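Local coordinates for putative extracellular solute-binding protein (Bordetella bronchiseptica, PDB 4P56), which binds mandelate and probably delivers it, as a periplasmic solute-binding protein, to a TRAP-type membrane transporter, at residues A[37-42]-A[215-220]; A[101-106]-A[176-181]; A[312-317]-A[327-332]. All coordinates share one frame; numbering follows the deposited sequence.

How the contacts relate
From the N terminus, the 37-42 turn that starts helix 40-56 meets residues 215-220, at the end of helix 211-216, in contact 1, closing a long loop with 172 residues between. Contact 2 lies wholly within that loop: residues 101-106, after strand 87-91, meet helix 174-182. Contacts 1 and 2 lie on opposite sides of the chain's centre, and their nearest atoms stay about 13 Å apart. Contact 3 follows in series, a short closure between helices 310-320 and 325-340. It lies on the same side of the centre as contact 2 and touches it directly, since residues 101-106 pack against both of these helices.

Contact 1. Residues A[37-42]-A[215-220]; sequences PTHAVV and VSFKLD
A first torsion that sets CG anti to the backbone N (chi1 -167°) brings the imidazole of His39 up to Ser216 and Phe217, while that of Ser216, with OG between its backbone N and carbonyl carbon, leaves the hydroxyl beside the imidazole and within reach of Glu212. The contact lies in the mandelate pocket of this TRAP-type solute-binding protein: His39 and Phe217 are both pocket residues, and both touch the bound (R)-mandelate. His39 is also the N-cap of helix 40-56. Its ND1 accepts from Val41 N at 3.1 Å, with an angle of 154° at the hydrogen and the donor tilted out of the ring plane, so the imidazole is tied to its own helix start by one nitrogen.

The other nitrogen, NE2, is hydrogen-bonded to Glu212 OE1, and the second carboxylate oxygen of Glu212 pairs with Ser216 OG. One glutamate thus grips both sides of the contact, consistent with Ser216 OG lying 3.4 Å from a carbon of the imidazole, His39 CD2. Two nitrogen bonds should restrict rotation of the imidazole, and the nearby carboxylate would probably polarise it.

Phe217 approaches obliquely, its ring plane at 59° to that of His39 and the centroids 5.9 Å apart, with Trp274 also against the histidine. Helix 211-216 ends in a Schellman motif: Lys218, the C-prime residue, has positive phi, Lys218 N bonds Val215 O, and Leu219 N bonds one residue further back in the helix. The aromatic pair comes nearest where Phe217 CE2 stands 4.1 Å from His39 NE2.

Contact 2. Residues A[101-106]-A[176-181]; sequences LTKFAV and AADVAK
Lys103 and Asp178 approach head-on, each from its own segment, and meet in a salt bridge, with Lys103 NZ 2.6 Å from Asp178 OD2. Beyond CG the lysine is fully extended, chi2, chi3 and chi4 all being close to 180°, and this straight chain spans the gap between the two segments to bring the ammonium to Asp178. NZ approaches on the syn lone pair of OD2, yet the sharing between the carboxylate oxygens is uneven, since Asp178 OD1 lies 3.7 Å from Lys103 NZ.

In the fold, this pair ties the 3-10 segment that holds Lys103, between strand 87-91 and helix 114-129, to helix 174-182, which follows strand 168-171 of the six-stranded mixed sheet. The bridge is a surface contact, set back from the mandelate site, with the Lys103 side chain about 12 Å from the ligand. Helix 310-320 lies against both partners: Lys103 touches Trp314, and Asp178 touches Phe310. On the aspartate side, chi1 of -71° places CG beside the backbone N and anti to the carbonyl carbon, which directs the carboxylate off the helix to Lys103 NZ.

Contact 3. Residues A[312-317]-A[327-332]; sequences QAWLDA and AALASF
This is a buried apolar contact between two consecutive helices near the C terminus, 310-320 and 325-340, joined by a short connection and packed at a steep angle. The short segments run at 129° between their N-to-C directions, and their axes come no closer than 11.4 Å. That wide spacing is filled mainly by the Trp314 indole, with Leu315 and Leu329, against the methyl group of Ala328, and the contact buries 143 Å² in all.

Trp314 supplies most of the bridge from its helix. With CG anti to the backbone N (chi1 -179°), the indole reaches across to the other helix and presents its six-membered ring to two successive residues. Ala328 CB lies at the edge of the indole, close to its plane, 4.1 Å from Trp314 CH2. Leu329 instead approaches obliquely, its CB 3.9 Å from Trp314 CZ3. The side chains of Trp314 and Leu329 overlap side by side while heading opposite ways, and it is CB of the leucine that touches the ring.

The CD2 branch of Leu329 turns to Leu315 for the remaining apolar touch, Leu329 CD2 to Leu315 CD2 at 4.2 Å, where the two backbones are nearest in register: Leu315 CA and Leu329 CA are 8.5 Å apart. The polar edge of the indole is directed elsewhere, because Trp314 NE1 donates to Leu101 O.

Around this pair, the 101-106 segment covers one flank, with Phe104 against Leu329 and edge-to-face with Phe332. Helix 114-129 packs against helix 325-340, where Ala327 and Ser331 touch Tyr128 and Phe332 rests on Ala120 and Thr124.

Contact 1. Residues A[37-42]-A[215-220]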
loop_
_atom_site.group_PDB
_atom_site.type_symbol
_atom_site.label_atom_id
_atom_site.label_comp_id
_atom_site.label_asym_id
_atom_site.label_seq_id
_atom_site.Cartn_x
_atom_site.Cartn_y
_atom_site.Cartn_z
ATOM N N PRO A 37 -10.498 -12.173 5.180
ATOM C CA PRO A 37 -9.553 -12.772 6.135
ATOM C C PRO A 37 -8.505 -13.648 5.456
ATOM O O PRO A 37 -7.454 -13.910 6.044
ATOM C CB PRO A 37 -10.441 -13.643 7.042
ATOM C CG PRO A 37 -11.847 -13.384 6.670
ATOM C CD PRO A 37 -11.859 -12.720 5.317
ATOM N N THR A 38 -8.786 -14.085 4.233
ATOM C CA THR A 38 -7.837 -14.891 3.468
ATOM C C THR A 38 -6.757 -14.019 2.771
ATOM O O THR A 38 -5.738 -14.532 2.304
ATOM C CB THR A 38 -8.601 -15.719 2.424
ATOM O OG1 THR A 38 -9.572 -14.883 1.788
ATOM C CG2 THR A 38 -9.338 -16.868 3.098
ATOM N N HIS A 39 -6.966 -12.704 2.704
ATOM C CA HIS A 39 -5.984 -11.823 2.062
ATOM C C HIS A 39 -4.626 -11.838 2.765
ATOM O O HIS A 39 -4.544 -12.008 3.981
ATOM C CB HIS A 39 -6.494 -10.380 1.977
ATOM C CG HIS A 39 -5.684 -9.516 1.059
ATOM N ND1 HIS A 39 -4.578 -8.819 1.483
ATOM C CD2 HIS A 39 -5.795 -9.270 -0.268
ATOM C CE1 HIS A 39 -4.065 -8.147 0.467
ATOM N NE2 HIS A 39 -4.784 -8.406 -0.611
ATOM N N ALA A 40 -3.557 -11.658 2.002
ATOM C CA ALA A 40 -2.209 -11.627 2.572
ATOM C C ALA A 40 -2.092 -10.772 3.845
ATOM O O ALA A 40 -1.482 -11.178 4.842
ATOM C CB ALA A 40 -1.256 -11.103 1.568
ATOM N N VAL A 41 -2.559 -9.543 3.745
ATOM C CA VAL A 41 -2.543 -8.609 4.856
ATOM C C VAL A 41 -3.112 -9.191 6.146
ATOM O O VAL A 41 -2.596 -8.921 7.230
ATOM C CB VAL A 41 -3.325 -7.343 4.522
ATOM C CG1 VAL A 41 -3.347 -6.423 5.734
ATOM C CG2 VAL A 41 -2.687 -6.627 3.343
ATOM N N VAL A 42 -4.184 -9.962 6.044
ATOM C CA VAL A 42 -4.756 -10.552 7.251
ATOM C C VAL A 42 -4.112 -11.907 7.558
ATOM O O VAL A 42 -3.508 -12.099 8.636
ATOM C CB VAL A 42 -6.277 -10.697 7.145
ATOM C CG1 VAL A 42 -6.856 -11.212 8.422
ATOM C CG2 VAL A 42 -6.918 -9.358 6.807
ATOM N N VAL A 215 -5.587 -12.023 -8.227
ATOM C CA VAL A 215 -6.111 -13.308 -7.800
ATOM C C VAL A 215 -6.981 -13.154 -6.559
ATOM O O VAL A 215 -8.065 -13.749 -6.483
ATOM C CB VAL A 215 -4.974 -14.314 -7.531
ATOM C CG1 VAL A 215 -5.518 -15.641 -7.045
ATOM C CG2 VAL A 215 -4.179 -14.519 -8.774
ATOM N N SER A 216 -6.535 -12.360 -5.586
ATOM C CA SER A 216 -7.260 -12.338 -4.312
ATOM C C SER A 216 -8.603 -11.633 -4.472
ATOM O O SER A 216 -9.545 -11.945 -3.779
ATOM C CB SER A 216 -6.415 -11.715 -3.188
ATOM O OG SER A 216 -6.051 -10.400 -3.515
ATOM N N PHE A 217 -8.694 -10.699 -5.412
ATOM C CA PHE A 217 -9.953 -10.011 -5.679
ATOM C C PHE A 217 -10.774 -10.699 -6.796
ATOM O O PHE A 217 -11.820 -10.202 -7.224
ATOM C CB PHE A 217 -9.677 -8.541 -5.970
ATOM C CG PHE A 217 -9.279 -7.755 -4.742
ATOM C CD1 PHE A 217 -10.244 -7.180 -3.925
ATOM C CD2 PHE A 217 -7.957 -7.617 -4.392
ATOM C CE1 PHE A 217 -9.880 -6.457 -2.792
ATOM C CE2 PHE A 217 -7.583 -6.904 -3.246
ATOM C CZ PHE A 217 -8.546 -6.328 -2.454
ATOM N N LYS A 218 -10.286 -11.856 -7.237
ATOM C CA LYS A 218 -10.993 -12.724 -8.174
ATOM C C LYS A 218 -11.236 -12.048 -9.505
ATOM O O LYS A 218 -12.324 -12.152 -10.082
ATOM C CB LYS A 218 -12.326 -13.198 -7.580
ATOM C CG LYS A 218 -12.176 -14.039 -6.321
ATOM C CD LYS A 218 -13.529 -14.246 -5.650
ATOM C CE LYS A 218 -13.426 -14.260 -4.127
ATOM N NZ LYS A 218 -12.984 -15.578 -3.579
ATOM N N LEU A 219 -10.218 -11.364 -10.010
ATOM C CA LEU A 219 -10.337 -10.621 -11.255
ATOM C C LEU A 219 -9.794 -11.372 -12.468
ATOM O O LEU A 219 -9.874 -10.875 -13.588
ATOM C CB LEU A 219 -9.570 -9.302 -11.132
ATOM C CG LEU A 219 -9.917 -8.419 -9.932
ATOM C CD1 LEU A 219 -9.087 -7.147 -9.931
ATOM C CD2 LEU A 219 -11.373 -8.075 -9.947
ATOM N N ASP A 220 -9.260 -12.575 -12.275
ATOM C CA ASP A 220 -8.506 -13.203 -13.353
ATOM C C ASP A 220 -9.370 -13.900 -14.407
ATOM O O ASP A 220 -8.842 -14.474 -15.359
ATOM C CB ASP A 220 -7.442 -14.158 -12.802
ATOM C CG ASP A 220 -7.981 -15.127 -11.777
ATOM O OD1 ASP A 220 -8.808 -14.734 -10.914
ATOM O OD2 ASP A 220 -7.548 -16.294 -11.831
#

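Contact 2. Residues A[101-106]-A[176-181]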
loop_
_atom_site.group_PDB
_atom_site.type_symbol
_atom_site.label_atom_id
_atom_site.label_comp_id
_atom_site.label_asym_id
_atom_site.label_seq_id
_atom_site.Cartn_x
_atom_site.Cartn_y
_atom_site.Cartn_z
ATOM N N LEU A 101 3.067 13.297 2.491
ATOM C CA LEU A 101 4.461 12.976 2.754
ATOM C C LEU A 101 4.816 11.507 2.448
ATOM O O LEU A 101 5.979 11.188 2.355
ATOM C CB LEU A 101 4.877 13.300 4.211
ATOM C CG LEU A 101 4.796 14.786 4.591
ATOM C CD1 LEU A 101 5.241 15.046 6.033
ATOM C CD2 LEU A 101 5.651 15.582 3.630
ATOM N N THR A 102 3.842 10.618 2.334
ATOM C CA THR A 102 4.166 9.215 2.036
ATOM C C THR A 102 4.548 8.969 0.575
ATOM O O THR A 102 5.034 7.898 0.240
ATOM C CB THR A 102 3.005 8.265 2.394
ATOM O OG1 THR A 102 1.889 8.531 1.534
ATOM C CG2 THR A 102 2.617 8.432 3.858
ATOM N N LYS A 103 4.321 9.947 -0.283
ATOM C CA LYS A 103 4.437 9.734 -1.714
ATOM C C LYS A 103 5.882 9.490 -2.212
ATOM O O LYS A 103 6.062 8.968 -3.296
ATOM C CB LYS A 103 3.767 10.872 -2.471
ATOM C CG LYS A 103 2.221 10.765 -2.444
ATOM C CD LYS A 103 1.537 11.840 -3.291
ATOM C CE LYS A 103 0.006 11.651 -3.274
ATOM N NZ LYS A 103 -0.695 12.587 -4.222
ATOM N N PHE A 104 6.896 9.857 -1.428
ATOM C CA PHE A 104 8.295 9.581 -1.812
ATOM C C PHE A 104 8.511 8.085 -2.018
ATOM O O PHE A 104 9.381 7.680 -2.793
ATOM C CB PHE A 104 9.261 10.067 -0.729
ATOM C CG PHE A 104 9.232 9.230 0.511
ATOM C CD1 PHE A 104 8.314 9.491 1.512
ATOM C CD2 PHE A 104 10.090 8.160 0.667
ATOM C CE1 PHE A 104 8.252 8.735 2.640
ATOM C CE2 PHE A 104 10.042 7.369 1.831
ATOM C CZ PHE A 104 9.107 7.640 2.811
ATOM N N ALA A 105 7.732 7.250 -1.323
ATOM C CA ALA A 105 8.012 5.811 -1.257
ATOM C C ALA A 105 7.356 5.006 -2.371
ATOM O O ALA A 105 7.599 3.800 -2.484
ATOM C CB ALA A 105 7.560 5.240 0.083
ATOM N N VAL A 106 6.552 5.672 -3.189
ATOM C CA VAL A 106 5.667 4.974 -4.119
ATOM C C VAL A 106 5.723 5.544 -5.543
ATOM O O VAL A 106 4.854 5.259 -6.374
ATOM C CB VAL A 106 4.199 4.959 -3.615
ATOM C CG1 VAL A 106 4.114 4.204 -2.338
ATOM C CG2 VAL A 106 3.637 6.387 -3.439
ATOM N N ALA A 176 -1.391 6.253 -7.269
ATOM C CA ALA A 176 -1.979 5.482 -8.348
ATOM C C ALA A 176 -2.832 6.418 -9.190
ATOM O O ALA A 176 -2.801 6.382 -10.417
ATOM C CB ALA A 176 -2.815 4.330 -7.796
ATOM N N ALA A 177 -3.596 7.264 -8.510
ATOM C CA ALA A 177 -4.464 8.226 -9.158
ATOM C C ALA A 177 -3.645 9.286 -9.886
ATOM O O ALA A 177 -3.985 9.676 -11.016
ATOM C CB ALA A 177 -5.384 8.858 -8.126
ATOM N N ASP A 178 -2.565 9.748 -9.250
ATOM C CA ASP A 178 -1.700 10.784 -9.858
ATOM C C ASP A 178 -1.144 10.217 -11.162
ATOM O O ASP A 178 -1.134 10.895 -12.193
ATOM C CB ASP A 178 -0.512 11.155 -8.956
ATOM C CG ASP A 178 -0.915 11.958 -7.715
ATOM O OD1 ASP A 178 -1.979 12.630 -7.731
ATOM O OD2 ASP A 178 -0.153 11.906 -6.715
ATOM N N VAL A 179 -0.654 8.981 -11.104
ATOM C CA VAL A 179 -0.120 8.336 -12.298
ATOM C C VAL A 179 -1.201 8.147 -13.376
ATOM O O VAL A 179 -0.986 8.498 -14.535
ATOM C CB VAL A 179 0.583 6.978 -12.010
ATOM C CG1 VAL A 179 0.980 6.272 -13.325
ATOM C CG2 VAL A 179 1.812 7.162 -11.120
ATOM N N ALA A 180 -2.350 7.587 -13.018
ATOM C CA ALA A 180 -3.436 7.421 -13.999
ATOM C C ALA A 180 -3.741 8.730 -14.733
ATOM O O ALA A 180 -3.807 8.770 -15.961
ATOM C CB ALA A 180 -4.711 6.905 -13.313
ATOM N N LYS A 181 -3.931 9.804 -13.968
ATOM C CA LYS A 181 -4.252 11.106 -14.546
ATOM C C LYS A 181 -3.101 11.530 -15.455
ATOM O O LYS A 181 -3.313 11.961 -16.579
ATOM C CB LYS A 181 -4.488 12.144 -13.437
ATOM C CG LYS A 181 -4.995 13.499 -13.944
ATOM C CD LYS A 181 -5.164 14.507 -12.807
ATOM C CE LYS A 181 -5.903 15.770 -13.265
ATOM N NZ LYS A 181 -5.088 17.002 -13.071
#

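Contact 3. Residues A[312-317]-A[327-332]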
loop_
_atom_site.group_PDB
_atom_site.type_symbol
_atom_site.label_atom_id
_atom_site.label_comp_id
_atom_site.label_asym_id
_atom_site.label_seq_id
_atom_site.Cartn_x
_atom_site.Cartn_y
_atom_site.Cartn_z
ATOM N N GLN A 312 9.188 16.871 -7.360
ATOM C CA GLN A 312 9.195 18.262 -6.899
ATOM C C GLN A 312 7.914 18.596 -6.121
ATOM O O GLN A 312 7.973 19.300 -5.112
ATOM C CB GLN A 312 9.436 19.254 -8.065
ATOM C CG GLN A 312 9.566 20.725 -7.637
ATOM C CD GLN A 312 10.759 20.932 -6.732
ATOM O OE1 GLN A 312 11.862 20.505 -7.054
ATOM N NE2 GLN A 312 10.541 21.548 -5.582
ATOM N N ALA A 313 6.768 18.078 -6.561
ATOM C CA ALA A 313 5.549 18.209 -5.790
ATOM C C ALA A 313 5.768 17.698 -4.369
ATOM O O ALA A 313 5.353 18.332 -3.406
ATOM C CB ALA A 313 4.388 17.440 -6.449
ATOM N N TRP A 314 6.396 16.533 -4.229
ATOM C CA TRP A 314 6.634 15.990 -2.912
ATOM C C TRP A 314 7.642 16.852 -2.130
ATOM O O TRP A 314 7.430 17.149 -0.958
ATOM C CB TRP A 314 7.118 14.530 -2.991
ATOM C CG TRP A 314 7.332 13.988 -1.678
ATOM C CD1 TRP A 314 6.386 13.396 -0.860
ATOM C CD2 TRP A 314 8.560 13.977 -0.941
ATOM N NE1 TRP A 314 6.962 13.077 0.330
ATOM C CE2 TRP A 314 8.292 13.404 0.303
ATOM C CE3 TRP A 314 9.862 14.393 -1.219
ATOM C CZ2 TRP A 314 9.275 13.234 1.275
ATOM C CZ3 TRP A 314 10.831 14.229 -0.262
ATOM C CH2 TRP A 314 10.532 13.653 0.974
ATOM N N LEU A 315 8.739 17.245 -2.769
ATOM C CA LEU A 315 9.672 18.161 -2.112
ATOM C C LEU A 315 8.954 19.408 -1.588
ATOM O O LEU A 315 9.197 19.858 -0.454
ATOM C CB LEU A 315 10.801 18.537 -3.077
ATOM C CG LEU A 315 11.780 17.383 -3.321
ATOM C CD1 LEU A 315 12.706 17.735 -4.493
ATOM C CD2 LEU A 315 12.627 17.055 -2.084
ATOM N N ASP A 316 8.056 19.969 -2.394
ATOM C CA ASP A 316 7.375 21.206 -1.976
ATOM C C ASP A 316 6.517 20.956 -0.732
ATOM O O ASP A 316 6.435 21.814 0.154
ATOM C CB ASP A 316 6.476 21.756 -3.086
ATOM C CG ASP A 316 7.259 22.337 -4.266
ATOM O OD1 ASP A 316 8.475 22.636 -4.147
ATOM O OD2 ASP A 316 6.624 22.491 -5.337
ATOM N N ALA A 317 5.883 19.785 -0.673
ATOM C CA ALA A 317 5.030 19.392 0.469
ATOM C C ALA A 317 5.894 19.138 1.696
ATOM O O ALA A 317 5.523 19.496 2.829
ATOM C CB ALA A 317 4.187 18.139 0.117
ATOM N N ALA A 327 16.921 15.138 2.257
ATOM C CA ALA A 327 17.526 14.095 3.096
ATOM C C ALA A 327 16.693 12.836 3.138
ATOM O O ALA A 327 17.224 11.730 2.966
ATOM C CB ALA A 327 17.729 14.583 4.479
ATOM N N ALA A 328 15.392 13.000 3.371
ATOM C CA ALA A 328 14.493 11.866 3.419
ATOM C C ALA A 328 14.488 11.116 2.073
ATOM O O ALA A 328 14.569 9.883 2.017
ATOM C CB ALA A 328 13.091 12.324 3.832
ATOM N N LEU A 329 14.440 11.868 0.983
ATOM C CA LEU A 329 14.368 11.276 -0.337
ATOM C C LEU A 329 15.662 10.516 -0.663
ATOM O O LEU A 329 15.637 9.366 -1.126
ATOM C CB LEU A 329 14.099 12.390 -1.346
ATOM C CG LEU A 329 13.851 11.966 -2.781
ATOM C CD1 LEU A 329 12.670 11.020 -2.887
ATOM C CD2 LEU A 329 13.607 13.218 -3.606
ATOM N N ALA A 330 16.795 11.148 -0.374
ATOM C CA ALA A 330 18.096 10.551 -0.602
ATOM C C ALA A 330 18.282 9.306 0.267
ATOM O O ALA A 330 18.842 8.307 -0.160
ATOM C CB ALA A 330 19.186 11.580 -0.316
ATOM N N SER A 331 17.796 9.372 1.496
ATOM C CA SER A 331 17.925 8.260 2.405
ATOM C C SER A 331 17.107 7.059 1.919
ATOM O O SER A 331 17.584 5.917 1.895
ATOM C CB SER A 331 17.426 8.699 3.776
ATOM O OG SER A 331 17.611 7.671 4.734
ATOM N N PHE A 332 15.859 7.327 1.557
ATOM C CA PHE A 332 15.001 6.274 1.039
ATOM C C PHE A 332 15.643 5.610 -0.192
ATOM O O PHE A 332 15.641 4.403 -0.296
ATOM C CB PHE A 332 13.632 6.799 0.684
ATOM C CG PHE A 332 12.792 5.820 -0.095
ATOM C CD1 PHE A 332 12.104 4.789 0.552
ATOM C CD2 PHE A 332 12.655 5.951 -1.470
ATOM C CE1 PHE A 332 11.318 3.897 -0.166
ATOM C CE2 PHE A 332 11.862 5.050 -2.196
ATOM C CZ PHE A 332 11.193 4.033 -1.541
#